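3-hydroxyisobutyrate dehydrogenase family protein (Geobacter sulfurreducens, PDB 3PDU) probably reduces succinic semialdehyde to gamma-hydroxybutyrate with NADP(H), as a member of the beta-hydroxyacid dehydrogenase family. Local coordinates at residues Ala35-Leu40 and Ala45-Ser50. Sequence-based numbering, arbitrary orientation.
Sequences AKCAPL and ARQASS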
ATOM      1  N   ALA A  35     -33.722 -25.137   1.955  1.00 21.89           N
ATOM      2  CA  ALA A  35     -34.708 -24.304   1.267  1.00 26.97           C
ATOM      3  C   ALA A  35     -34.239 -23.865  -0.136  1.00 26.08           C
ATOM      4  O   ALA A  35     -35.050 -23.622  -1.024  1.00 21.66           O
ATOM      5  CB  ALA A  35     -35.061 -23.087   2.116  1.00 30.47           C
ATOM      6  N   LYS A  36     -32.933 -23.748  -0.336  1.00 21.32           N
ATOM      7  CA  LYS A  36     -32.426 -23.348  -1.648  1.00 22.47           C
ATOM      8  C   LYS A  36     -32.655 -24.412  -2.726  1.00 22.79           C
ATOM      9  O   LYS A  36     -32.556 -24.120  -3.917  1.00 19.08           O
ATOM     10  CB  LYS A  36     -30.936 -22.971  -1.583  1.00 21.73           C
ATOM     11  CG  LYS A  36     -30.640 -21.772  -0.658  1.00 21.22           C
ATOM     12  CD  LYS A  36     -31.480 -20.565  -1.065  1.00 24.61           C
ATOM     13  CE  LYS A  36     -31.168 -19.338  -0.210  1.00 31.37           C
ATOM     14  NZ  LYS A  36     -29.816 -18.787  -0.509  1.00 32.09           N
ATOM     15  N   CYS A  37     -32.953 -25.643  -2.322  1.00 20.31           N
ATOM     16  CA  CYS A  37     -33.235 -26.686  -3.310  1.00 17.66           C
ATOM     17  C   CYS A  37     -34.608 -26.510  -3.963  1.00 18.21           C
ATOM     18  O   CYS A  37     -34.838 -27.008  -5.058  1.00 21.13           O
ATOM     19  CB  CYS A  37     -33.182 -28.076  -2.665  1.00 24.02           C
ATOM     20  SG  CYS A  37     -31.570 -28.529  -2.026  1.00 25.71           S
ATOM     21  N   ALA A  38     -35.523 -25.830  -3.279  1.00 19.73           N
ATOM     22  CA  ALA A  38     -36.931 -25.815  -3.698  1.00 23.05           C
ATOM     23  C   ALA A  38     -37.172 -25.459  -5.167  1.00 24.04           C
ATOM     24  O   ALA A  38     -37.852 -26.194  -5.869  1.00 22.16           O
ATOM     25  CB  ALA A  38     -37.777 -24.918  -2.784  1.00 25.91           C
ATOM     26  N   PRO A  39     -36.638 -24.317  -5.632  1.00 25.19           N
ATOM     27  CA  PRO A  39     -36.856 -23.934  -7.033  1.00 26.31           C
ATOM     28  C   PRO A  39     -36.273 -24.964  -8.005  1.00 21.82           C
ATOM     29  O   PRO A  39     -36.837 -25.172  -9.079  1.00 20.05           O
ATOM     30  CB  PRO A  39     -36.076 -22.619  -7.174  1.00 29.42           C
ATOM     31  CG  PRO A  39     -35.810 -22.157  -5.778  1.00 30.06           C
ATOM     32  CD  PRO A  39     -35.746 -23.378  -4.930  1.00 22.14           C
ATOM     33  N   LEU A  40     -35.155 -25.584  -7.645  1.00 18.46           N
ATOM     34  CA  LEU A  40     -34.559 -26.607  -8.517  1.00 18.09           C
ATOM     35  C   LEU A  40     -35.389 -27.888  -8.565  1.00 24.24           C
ATOM     36  O   LEU A  40     -35.560 -28.488  -9.626  1.00 20.62           O
ATOM     37  CB  LEU A  40     -33.111 -26.873  -8.106  1.00 20.68           C
ATOM     38  CG  LEU A  40     -32.482 -25.570  -8.625  1.00 26.38           C
ATOM     39  CD1 LEU A  40     -31.703 -24.799  -7.599  1.00 24.37           C
ATOM     40  CD2 LEU A  40     -31.718 -25.771  -9.928  1.00 23.14           C
ATOM     41  N   ALA A  45     -35.400 -31.171 -10.655  1.00 21.81           N
ATOM     42  CA  ALA A  45     -34.304 -31.867  -9.983  1.00 17.84           C
ATOM     43  C   ALA A  45     -34.827 -32.744  -8.838  1.00 22.95           C
ATOM     44  O   ALA A  45     -35.928 -32.522  -8.335  1.00 23.80           O
ATOM     45  CB  ALA A  45     -33.249 -30.861  -9.472  1.00 20.41           C
ATOM     46  N   ARG A  46     -34.045 -33.745  -8.436  1.00 20.97           N
ATOM     47  CA  ARG A  46     -34.340 -34.506  -7.215  1.00 24.24           C
ATOM     48  C   ARG A  46     -33.526 -33.950  -6.056  1.00 19.62           C
ATOM     49  O   ARG A  46     -32.368 -33.604  -6.233  1.00 22.24           O
ATOM     50  CB  ARG A  46     -33.943 -35.971  -7.384  1.00 35.63           C
ATOM     51  CG  ARG A  46     -34.953 -36.851  -8.097  1.00 63.16           C
ATOM     52  CD  ARG A  46     -34.504 -38.305  -8.024  1.00 78.03           C
ATOM     53  NE  ARG A  46     -33.619 -38.532  -6.881  1.00 86.31           N
ATOM     54  CZ  ARG A  46     -34.032 -38.858  -5.659  1.00 91.93           C
ATOM     55  NH1 ARG A  46     -35.326 -39.004  -5.405  1.00 93.49           N
ATOM     56  NH2 ARG A  46     -33.146 -39.039  -4.686  1.00 93.89           N
ATOM     57  N   GLN A  47     -34.116 -33.881  -4.865  1.00 23.77           N
ATOM     58  CA  GLN A  47     -33.376 -33.408  -3.697  1.00 23.22           C
ATOM     59  C   GLN A  47     -32.734 -34.584  -2.970  1.00 23.44           C
ATOM     60  O   GLN A  47     -33.367 -35.621  -2.794  1.00 28.19           O
ATOM     61  CB  GLN A  47     -34.299 -32.656  -2.735  1.00 20.48           C
ATOM     62  CG  GLN A  47     -33.569 -32.022  -1.551  1.00 26.92           C
ATOM     63  CD  GLN A  47     -34.507 -31.247  -0.661  1.00 36.15           C
ATOM     64  OE1 GLN A  47     -35.710 -31.163  -0.933  1.00 29.50           O
ATOM     65  NE2 GLN A  47     -33.972 -30.676   0.414  1.00 31.76           N
ATOM     66  N   ALA A  48     -31.485 -34.415  -2.540  1.00 20.39           N
ATOM     67  CA  ALA A  48     -30.799 -35.431  -1.731  1.00 20.43           C
ATOM     68  C   ALA A  48     -30.486 -34.901  -0.339  1.00 20.93           C
ATOM     69  O   ALA A  48     -30.494 -33.697  -0.114  1.00 27.11           O
ATOM     70  CB  ALA A  48     -29.513 -35.893  -2.423  1.00 21.07           C
ATOM     71  N   SER A  49     -30.189 -35.806   0.590  1.00 24.69           N
ATOM     72  CA  SER A  49     -29.977 -35.436   1.990  1.00 22.50           C
ATOM     73  C   SER A  49     -28.532 -35.119   2.370  1.00 22.68           C
ATOM     74  O   SER A  49     -28.297 -34.539   3.424  1.00 27.52           O
ATOM     75  CB  SER A  49     -30.506 -36.544   2.913  1.00 27.63           C
ATOM     76  OG  SER A  49     -31.910 -36.674   2.774  1.00 46.35           O
ATOM     77  N   SER A  50     -27.566 -35.499   1.533  1.00 22.97           N
ATOM     78  CA  SER A  50     -26.163 -35.212   1.823  1.00 21.74           C
ATOM     79  C   SER A  50     -25.283 -35.297   0.583  1.00 22.10           C
ATOM     80  O   SER A  50     -25.670 -35.887  -0.438  1.00 22.88           O
ATOM     81  CB  SER A  50     -25.624 -36.191   2.872  1.00 22.01           C
ATOM     82  OG  SER A  50     -25.564 -37.495   2.319  1.00 24.42           O
TER
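The carboxamide of Gln-47 presents one face to Cys-37, whose CB sits almost squarely above it, 4.0 Å from CD. SG lies over the same face but displaced toward the CG and NE2 side, 4.0 Å from NE2, so CB and SG together cover one face of the amide in van der Waals contact. Within the two segments the amide is met over this face and not at its edges; the opposite face is turned away from 35-40. Pro-34 also touches the Gln-47 side chain. Gln-47 reaches this position as an extended chain, its CG anti to the backbone N (chi1 -175°), which lays CG, too, alongside the cysteine, 4.1 Å from SG. The second point of attachment is polar: Ala-45 N donates to Leu-40 O at 2.9 Å, tilted 29° from the carbonyl plane. This bond, from a residue five positions further on, ties the chain just past helix 38-43 back to a carbonyl of the helix. Beside it the Ala-45 methyl packs against the same carbonyl, CB lying 3.3 Å from Leu-40 O, and also meets Leu-40 CB. Together these contacts join the helix to the edge strand of a Rossmann-type beta-alpha-beta unit, strand 27-30, helix 38-43, strand 46-47. Val-29 of the adjoining parallel strand touches Cys-37 and Ala-45, while helix 13-23 packs on Leu-40 and Ala-45.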